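Local coordinates for protein hydratase ChsH1 (Mycobacterium tuberculosis, PDB 4W78) that hydrates the steroid enoyl-CoA 3-oxo-4,17-pregnadiene-20-carboxyl-CoA during cholesterol side-chain degradation, working in a complex with ChsH2, at residues A[30-35]-A[64-69]; A[91-96]-A[162-167]; A[144-149]-A[156-161]. All coordinates share one frame; numbering follows the deposited sequence.

Contact 1: A[30-35]-A[64-69]; sequences PMINNW and PAMIQV
A single water joins the indole of Trp35 to the backbone of Ala65: it accepts from Trp35 NE1 at 2.8 Å, in the plane of the ring at its edge, and donates to Ala65 O at 2.9 Å. No direct hydrogen bond links the two segments, so this relay satisfies the one polar atom of an otherwise apolar side chain. Over one face of the same indole lies Met66, whose CG sits 3.4 Å from the centroid of the five-membered ring and only 5° off its normal, a CH-pi contact. Its SD follows at 4.0 Å from that centroid, a Met-aromatic contact on the face. The chain bends at chi3 (78°), which turns Met66 CE toward the helix backbone, 3.6 Å from Met31 O. Flexible and polarisable, methionine can follow both a flat ring and a helix surface. In this way helix 29-39 is held against the 3-10 turn 64-66 and the short helix 67-70 that follows, in the part of this hot-dog-family chain where ChsH2 adjoins; Gln60 of the ChsH2 chain bonds to Ala65 N and its Arg28 to Val69 O. The two methyls of beta-branched Val69 meet residues one turn apart on the helix: CG2 lies 4.0 Å from Trp35 NE1, while CG1 meets Met31 CE at 4.1 Å. Small Ala65 lets its CB approach Trp35 CZ2, and the side chains of Ile32 and Met66 cross at about a right angle.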
# COMPACT_ATOMS: atom_id res chain seq x y z
N PRO A 30 7.39 -9.97 1.21
CA PRO A 30 7.07 -8.74 0.48
C PRO A 30 6.27 -7.76 1.33
O PRO A 30 6.57 -6.55 1.31
CB PRO A 30 6.27 -9.23 -0.74
CG PRO A 30 6.86 -10.61 -0.99
CD PRO A 30 7.04 -11.17 0.41
N MET A 31 5.30 -8.26 2.09
CA MET A 31 4.52 -7.37 2.96
C MET A 31 5.29 -6.90 4.19
O MET A 31 5.11 -5.77 4.62
CB MET A 31 3.20 -8.01 3.34
CG MET A 31 2.27 -8.07 2.18
SD MET A 31 0.69 -8.86 2.51
CE MET A 31 0.20 -8.03 4.02
N ILE A 32 6.17 -7.73 4.75
CA ILE A 32 7.07 -7.28 5.80
C ILE A 32 7.93 -6.14 5.25
O ILE A 32 8.10 -5.12 5.93
CB ILE A 32 7.97 -8.42 6.29
CG1 ILE A 32 7.13 -9.48 7.02
CG2 ILE A 32 9.09 -7.86 7.20
CD1 ILE A 32 7.94 -10.72 7.38
N ASN A 33 8.45 -6.33 4.04
CA ASN A 33 9.27 -5.29 3.41
C ASN A 33 8.53 -3.98 3.27
O ASN A 33 9.07 -2.92 3.60
CB ASN A 33 9.80 -5.75 2.05
CG ASN A 33 10.91 -6.80 2.15
OD1 ASN A 33 11.53 -6.96 3.20
ND2 ASN A 33 11.19 -7.49 1.05
N ASN A 34 7.29 -4.03 2.79
CA ASN A 34 6.52 -2.81 2.60
C ASN A 34 6.34 -2.10 3.93
O ASN A 34 6.41 -0.87 4.01
CB ASN A 34 5.15 -3.11 1.98
CG ASN A 34 5.22 -3.53 0.51
OD1 ASN A 34 6.22 -3.29 -0.17
ND2 ASN A 34 4.15 -4.12 0.02
N TRP A 35 6.08 -2.88 4.97
CA TRP A 35 5.79 -2.35 6.30
C TRP A 35 7.04 -1.76 6.96
O TRP A 35 7.00 -0.61 7.41
CB TRP A 35 5.16 -3.46 7.15
CG TRP A 35 4.54 -3.07 8.46
CD1 TRP A 35 3.22 -2.85 8.71
CD2 TRP A 35 5.23 -2.92 9.71
NE1 TRP A 35 3.04 -2.56 10.06
CE2 TRP A 35 4.25 -2.59 10.68
CE3 TRP A 35 6.56 -3.05 10.10
CZ2 TRP A 35 4.58 -2.38 12.02
CZ3 TRP A 35 6.89 -2.81 11.45
CH2 TRP A 35 5.90 -2.48 12.37
N PRO A 64 6.11 -8.12 15.41
CA PRO A 64 4.91 -8.49 16.17
C PRO A 64 3.73 -7.56 15.87
O PRO A 64 2.59 -8.02 15.74
CB PRO A 64 5.36 -8.34 17.62
CG PRO A 64 6.83 -8.68 17.55
CD PRO A 64 7.32 -8.10 16.25
N ALA A 65 4.03 -6.27 15.73
CA ALA A 65 3.01 -5.25 15.49
C ALA A 65 2.32 -5.37 14.13
O ALA A 65 1.38 -4.64 13.86
CB ALA A 65 3.59 -3.85 15.66
N MET A 66 2.80 -6.28 13.27
CA MET A 66 2.08 -6.59 12.03
C MET A 66 0.92 -7.57 12.18
O MET A 66 0.23 -7.86 11.19
CB MET A 66 3.03 -7.14 10.95
CG MET A 66 3.89 -6.07 10.30
SD MET A 66 4.72 -6.70 8.82
CE MET A 66 3.38 -6.65 7.63
N ILE A 67 0.65 -8.08 13.39
CA ILE A 67 -0.35 -9.15 13.53
C ILE A 67 -1.71 -8.79 12.92
O ILE A 67 -2.28 -9.58 12.18
CB ILE A 67 -0.50 -9.68 14.98
CG1 ILE A 67 -1.40 -10.92 15.00
CG2 ILE A 67 -1.06 -8.60 15.92
CD1 ILE A 67 -0.77 -12.13 14.34
N GLN A 68 -2.18 -7.57 13.16
CA GLN A 68 -3.48 -7.16 12.64
C GLN A 68 -3.45 -6.91 11.14
O GLN A 68 -4.48 -6.98 10.47
CB GLN A 68 -3.93 -5.90 13.39
CG GLN A 68 -5.38 -5.52 13.22
CD GLN A 68 -5.79 -4.43 14.20
OE1 GLN A 68 -5.12 -4.18 15.19
NE2 GLN A 68 -6.90 -3.77 13.92
N VAL A 69 -2.26 -6.62 10.59
CA VAL A 69 -2.14 -6.38 9.15
C VAL A 69 -2.53 -7.61 8.34
O VAL A 69 -3.22 -7.50 7.32
CB VAL A 69 -0.70 -5.93 8.80
CG1 VAL A 69 -0.56 -5.68 7.32
CG2 VAL A 69 -0.35 -4.68 9.59
O HOH W 1 1.13 -2.33 12.15

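Contact 2: A[91-96]-A[162-167]; sequences LFDDAG and ILKFKP
Asp93 and Lys164 form a salt bridge in which Lys164 NZ donates to Asp93 OD1 at 2.6 Å, on the syn side of the carboxylate and 23° out of its plane. Beside it is the close-packed part of the contact. Lys164 springs from a strand face directed at the helix, and bends at chi2 and chi3 fold its methylenes back, so that Lys164 CE rests 3.9 Å from Phe92 CB while the ammonium group turns to the acid. A long aliphatic chain with a charged end suits this place, being apolar where it lies against Phe92 and polar at its tip, where it meets Asp93. The Phe92 ring meets Trp140 and Ile5, so that helix 85-94 packs on the antiparallel sheet of the hot-dog fold, here at strand 153-165. Tyr97 O and Gly99 O give the ammonium group of Lys164 further, weak acceptors. In contrast to buried Phe92 and Lys164, the helix end is partly exposed, and contact there falls on a few polar atoms and the backbone. The helix closes in a Schellman motif: Gly96 takes a positive phi (99°), a conformation that favours glycine. Lys166 reaches over from just past the end of the strand, and its NZ bonds to Ala95 O at 2.9 Å, tilted 18° from the carbonyl plane, while its CG passes 3.6 Å from Gly96 O. Lys166 also makes a cation-pi contact with Tyr97.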
# COMPACT_ATOMS: atom_id res chain seq x y z
N LEU A 91 -26.94 -1.68 15.99
CA LEU A 91 -27.69 -1.43 17.21
C LEU A 91 -27.49 0.01 17.68
O LEU A 91 -28.45 0.74 17.89
CB LEU A 91 -27.25 -2.40 18.31
CG LEU A 91 -27.92 -2.28 19.69
CD1 LEU A 91 -29.39 -2.65 19.59
CD2 LEU A 91 -27.19 -3.16 20.71
N PHE A 92 -26.22 0.42 17.81
CA PHE A 92 -25.92 1.76 18.33
C PHE A 92 -26.19 2.90 17.35
O PHE A 92 -26.62 3.99 17.77
CB PHE A 92 -24.50 1.82 18.91
CG PHE A 92 -24.38 1.09 20.21
CD1 PHE A 92 -24.94 1.62 21.36
CD2 PHE A 92 -23.77 -0.15 20.28
CE1 PHE A 92 -24.87 0.94 22.56
CE2 PHE A 92 -23.69 -0.84 21.49
CZ PHE A 92 -24.24 -0.29 22.63
N ASP A 93 -25.96 2.66 16.07
CA ASP A 93 -26.35 3.63 15.05
C ASP A 93 -27.85 3.91 15.10
O ASP A 93 -28.29 5.06 15.00
CB ASP A 93 -25.99 3.13 13.65
CG ASP A 93 -24.51 3.29 13.34
OD1 ASP A 93 -23.80 3.95 14.13
OD2 ASP A 93 -24.07 2.76 12.30
N ASP A 94 -28.63 2.84 15.26
CA ASP A 94 -30.09 2.95 15.29
C ASP A 94 -30.57 3.73 16.50
O ASP A 94 -31.63 4.37 16.47
CB ASP A 94 -30.73 1.57 15.26
CG ASP A 94 -30.70 0.94 13.88
OD1 ASP A 94 -30.47 1.69 12.90
OD2 ASP A 94 -30.92 -0.28 13.77
N ALA A 95 -29.80 3.67 17.58
CA ALA A 95 -30.14 4.37 18.81
C ALA A 95 -29.57 5.79 18.81
O ALA A 95 -29.68 6.50 19.81
CB ALA A 95 -29.63 3.60 20.02
N GLY A 96 -28.97 6.20 17.69
CA GLY A 96 -28.52 7.57 17.52
C GLY A 96 -27.04 7.80 17.77
O GLY A 96 -26.52 8.90 17.55
N ILE A 162 -13.82 0.66 21.66
CA ILE A 162 -14.31 1.81 20.93
C ILE A 162 -15.42 2.50 21.70
O ILE A 162 -16.02 1.92 22.62
CB ILE A 162 -14.85 1.43 19.53
CG1 ILE A 162 -16.12 0.58 19.65
CG2 ILE A 162 -13.79 0.71 18.72
CD1 ILE A 162 -16.84 0.31 18.32
N LEU A 163 -15.68 3.75 21.32
CA LEU A 163 -16.77 4.53 21.87
C LEU A 163 -17.72 4.89 20.74
O LEU A 163 -17.31 5.48 19.74
CB LEU A 163 -16.22 5.81 22.50
CG LEU A 163 -17.25 6.85 22.91
CD1 LEU A 163 -18.15 6.35 24.05
CD2 LEU A 163 -16.54 8.15 23.30
N LYS A 164 -18.98 4.49 20.87
CA LYS A 164 -20.03 4.96 19.96
C LYS A 164 -20.78 6.07 20.66
O LYS A 164 -21.28 5.89 21.77
CB LYS A 164 -21.01 3.83 19.62
CG LYS A 164 -20.40 2.71 18.80
CD LYS A 164 -20.25 3.13 17.35
CE LYS A 164 -21.61 3.21 16.67
NZ LYS A 164 -21.53 4.08 15.46
N PHE A 165 -20.86 7.24 20.03
CA PHE A 165 -21.35 8.41 20.72
C PHE A 165 -22.33 9.21 19.87
O PHE A 165 -22.34 9.07 18.64
CB PHE A 165 -20.18 9.30 21.17
CG PHE A 165 -19.35 9.85 20.03
CD1 PHE A 165 -18.28 9.14 19.52
CD2 PHE A 165 -19.64 11.10 19.49
CE1 PHE A 165 -17.52 9.64 18.48
CE2 PHE A 165 -18.88 11.60 18.44
CZ PHE A 165 -17.83 10.88 17.94
N LYS A 166 -23.13 10.03 20.54
CA LYS A 166 -24.01 10.99 19.87
C LYS A 166 -23.22 12.26 19.58
O LYS A 166 -22.73 12.91 20.49
CB LYS A 166 -25.19 11.33 20.78
CG LYS A 166 -26.30 10.30 20.81
CD LYS A 166 -27.42 10.75 21.73
CE LYS A 166 -28.72 10.01 21.43
NZ LYS A 166 -28.52 8.54 21.48
N PRO A 167 -23.09 12.60 18.29
CA PRO A 167 -22.39 13.83 17.89
C PRO A 167 -23.12 15.07 18.40
O PRO A 167 -24.28 14.97 18.80
CB PRO A 167 -22.44 13.77 16.36
CG PRO A 167 -22.59 12.32 16.05
CD PRO A 167 -23.51 11.82 17.12

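Contact 3: A[144-149]-A[156-161]; sequences QHIVWQ and AEMNWR
Trp148 reaches diagonally across the neighbouring strand, overlapping Ala156 and Met158 with the outer atoms of its six-membered ring. Trp148 CE3 lies 3.8 Å from Ala156 CB, and Trp148 CZ3 comes within 3.6 Å of Met158 CB. The small methyl of Ala156 allows the large ring to come edge-on close to the strand, where the peptide between Ala156 and Glu157 meets the ring's edge. Ile146 CG2 sits over one face of the indole, toward the rim. Met158 SD stands at the ring edge, 82° off the normal, a Met-aromatic contact. Met158 runs alongside Ile146, pointing the same way, and a bend at chi3 brings its CE to a tight 3.5 Å from Ile146 CG1. These strands, 139-150 and 153-165, form a beta hairpin in the antiparallel sheet of the hot-dog fold, and the face bearing Ile146, Trp148, Ala156 and Met158 receives Ile67 and Gln68 of helix 67-70. The indole nitrogen is satisfied there by Thr71 OG1. Gln144-Trp160, Ile146-Met158 and Trp148-Ala156 are hydrogen-bonded pairs; Ile146 N to Met158 O is nearly straight, at 2.8 Å, whereas in the Trp148-Ala156 pair the bond from Ala156 N to Trp148 O is weak. The other face carries more polar groups, as befits its partly exposed residues. His145 and Glu157, a diagonal pair on it, bring His145 NE2 to 2.9 Å from Glu157 OE1, their planes 67° apart. Glu157 CG occupies the position between the backbone N and carbonyl carbon (chi1 64°), which directs the carboxylate toward the imidazole. Asn159 OD1 lies 3.4 Å from His145 CD2, and a water makes weak bonds to both Asn159 OD1 and Gln144 O.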
# COMPACT_ATOMS: atom_id res chain seq x y z
N GLN A 144 -13.89 -5.61 22.56
CA GLN A 144 -13.81 -6.89 21.85
C GLN A 144 -12.53 -7.61 22.23
O GLN A 144 -11.50 -6.96 22.44
CB GLN A 144 -13.81 -6.67 20.35
CG GLN A 144 -15.13 -6.27 19.74
CD GLN A 144 -15.01 -6.13 18.24
OE1 GLN A 144 -14.70 -5.05 17.73
NE2 GLN A 144 -15.21 -7.23 17.52
N HIS A 145 -12.59 -8.94 22.33
CA HIS A 145 -11.39 -9.75 22.48
C HIS A 145 -11.14 -10.48 21.17
O HIS A 145 -11.97 -11.28 20.72
CB HIS A 145 -11.51 -10.75 23.63
CG HIS A 145 -10.24 -11.49 23.94
ND1 HIS A 145 -10.22 -12.74 24.51
CD2 HIS A 145 -8.94 -11.16 23.75
CE1 HIS A 145 -8.98 -13.15 24.67
NE2 HIS A 145 -8.18 -12.21 24.23
N ILE A 146 -10.03 -10.16 20.54
CA ILE A 146 -9.63 -10.75 19.27
C ILE A 146 -8.52 -11.74 19.55
O ILE A 146 -7.61 -11.45 20.33
CB ILE A 146 -9.02 -9.66 18.37
CG1 ILE A 146 -9.97 -8.48 18.19
CG2 ILE A 146 -8.48 -10.24 17.05
CD1 ILE A 146 -11.35 -8.83 17.89
N VAL A 147 -8.59 -12.91 18.92
CA VAL A 147 -7.52 -13.90 19.05
C VAL A 147 -7.04 -14.33 17.66
O VAL A 147 -7.86 -14.59 16.77
CB VAL A 147 -7.97 -15.13 19.86
CG1 VAL A 147 -6.85 -16.15 19.96
CG2 VAL A 147 -8.44 -14.71 21.27
N TRP A 148 -5.73 -14.36 17.47
CA TRP A 148 -5.14 -14.89 16.24
C TRP A 148 -4.52 -16.24 16.51
O TRP A 148 -3.87 -16.45 17.54
CB TRP A 148 -4.06 -13.96 15.68
CG TRP A 148 -4.57 -12.66 15.12
CD1 TRP A 148 -4.99 -12.43 13.84
CD2 TRP A 148 -4.69 -11.41 15.81
NE1 TRP A 148 -5.35 -11.10 13.69
CE2 TRP A 148 -5.17 -10.46 14.89
CE3 TRP A 148 -4.41 -11.00 17.12
CZ2 TRP A 148 -5.40 -9.13 15.23
CZ3 TRP A 148 -4.63 -9.66 17.47
CH2 TRP A 148 -5.13 -8.75 16.53
N GLN A 149 -4.69 -17.13 15.54
CA GLN A 149 -4.15 -18.48 15.62
C GLN A 149 -3.35 -18.83 14.39
O GLN A 149 -3.57 -18.29 13.30
CB GLN A 149 -5.29 -19.48 15.76
CG GLN A 149 -6.09 -19.31 17.03
CD GLN A 149 -7.12 -20.39 17.18
OE1 GLN A 149 -8.08 -20.46 16.42
NE2 GLN A 149 -6.92 -21.27 18.15
N ALA A 156 -1.44 -14.64 19.16
CA ALA A 156 -1.56 -13.25 19.59
C ALA A 156 -2.99 -12.97 20.00
O ALA A 156 -3.90 -13.72 19.65
CB ALA A 156 -1.15 -12.29 18.47
N GLU A 157 -3.19 -11.88 20.73
CA GLU A 157 -4.54 -11.49 21.09
C GLU A 157 -4.62 -9.99 21.27
O GLU A 157 -3.59 -9.31 21.38
CB GLU A 157 -5.07 -12.25 22.31
CG GLU A 157 -4.39 -12.07 23.63
CD GLU A 157 -5.21 -12.74 24.74
OE1 GLU A 157 -5.63 -12.05 25.68
OE2 GLU A 157 -5.47 -13.96 24.63
N MET A 158 -5.83 -9.47 21.23
CA MET A 158 -6.03 -8.03 21.34
C MET A 158 -7.30 -7.73 22.10
O MET A 158 -8.31 -8.39 21.91
CB MET A 158 -6.11 -7.43 19.94
CG MET A 158 -6.50 -5.97 19.91
SD MET A 158 -6.29 -5.29 18.27
CE MET A 158 -7.62 -6.05 17.37
N ASN A 159 -7.22 -6.74 22.98
CA ASN A 159 -8.40 -6.14 23.58
C ASN A 159 -8.56 -4.79 22.89
O ASN A 159 -7.63 -3.97 22.92
CB ASN A 159 -8.21 -5.99 25.08
CG ASN A 159 -7.98 -7.32 25.78
OD1 ASN A 159 -8.68 -8.31 25.54
ND2 ASN A 159 -6.98 -7.36 26.66
N TRP A 160 -9.70 -4.60 22.22
CA TRP A 160 -9.96 -3.43 21.38
C TRP A 160 -11.16 -2.71 21.98
O TRP A 160 -12.18 -3.34 22.23
CB TRP A 160 -10.35 -3.92 19.98
CG TRP A 160 -10.45 -2.85 18.95
CD1 TRP A 160 -11.57 -2.27 18.43
CD2 TRP A 160 -9.35 -2.26 18.30
NE1 TRP A 160 -11.22 -1.32 17.50
CE2 TRP A 160 -9.85 -1.30 17.40
CE3 TRP A 160 -7.98 -2.44 18.40
CZ2 TRP A 160 -9.01 -0.54 16.60
CZ3 TRP A 160 -7.18 -1.74 17.64
CH2 TRP A 160 -7.67 -0.77 16.73
N ARG A 161 -11.06 -1.40 22.21
CA ARG A 161 -12.17 -0.67 22.80
C ARG A 161 -12.53 0.53 21.95
O ARG A 161 -11.67 1.32 21.56
CB ARG A 161 -11.82 -0.23 24.22
CG ARG A 161 -12.93 0.45 25.00
CD ARG A 161 -12.36 0.79 26.38
NE ARG A 161 -13.28 1.46 27.30
CZ ARG A 161 -13.04 2.64 27.86
NH1 ARG A 161 -11.92 3.31 27.58
NH2 ARG A 161 -13.92 3.17 28.69
O HOH W 2 -11.42 -6.58 25.56

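How the contacts relate
Contact 1 is wholly buried, whereas contacts 2 and 3 each combine buried and partly exposed residues. Contact 1 joins helix to helical turn through apolar and sulfur-aromatic packing near ChsH2; contact 2 fastens a helix end to the sheet with lysine charges, at a place no other chain touches; contact 3 depends chiefly on backbone hydrogen bonds between strands. Contacts 2 and 3 share strand 153-165, whose residues 156-161 run directly into 162-167. Contacts 1 and 3 touch: Ile67 CG1 lies 3.4 Å from Trp148 CD2. Contacts 1 and 2, with centres about 32 Å apart, occupy opposite sides of the chain's centre.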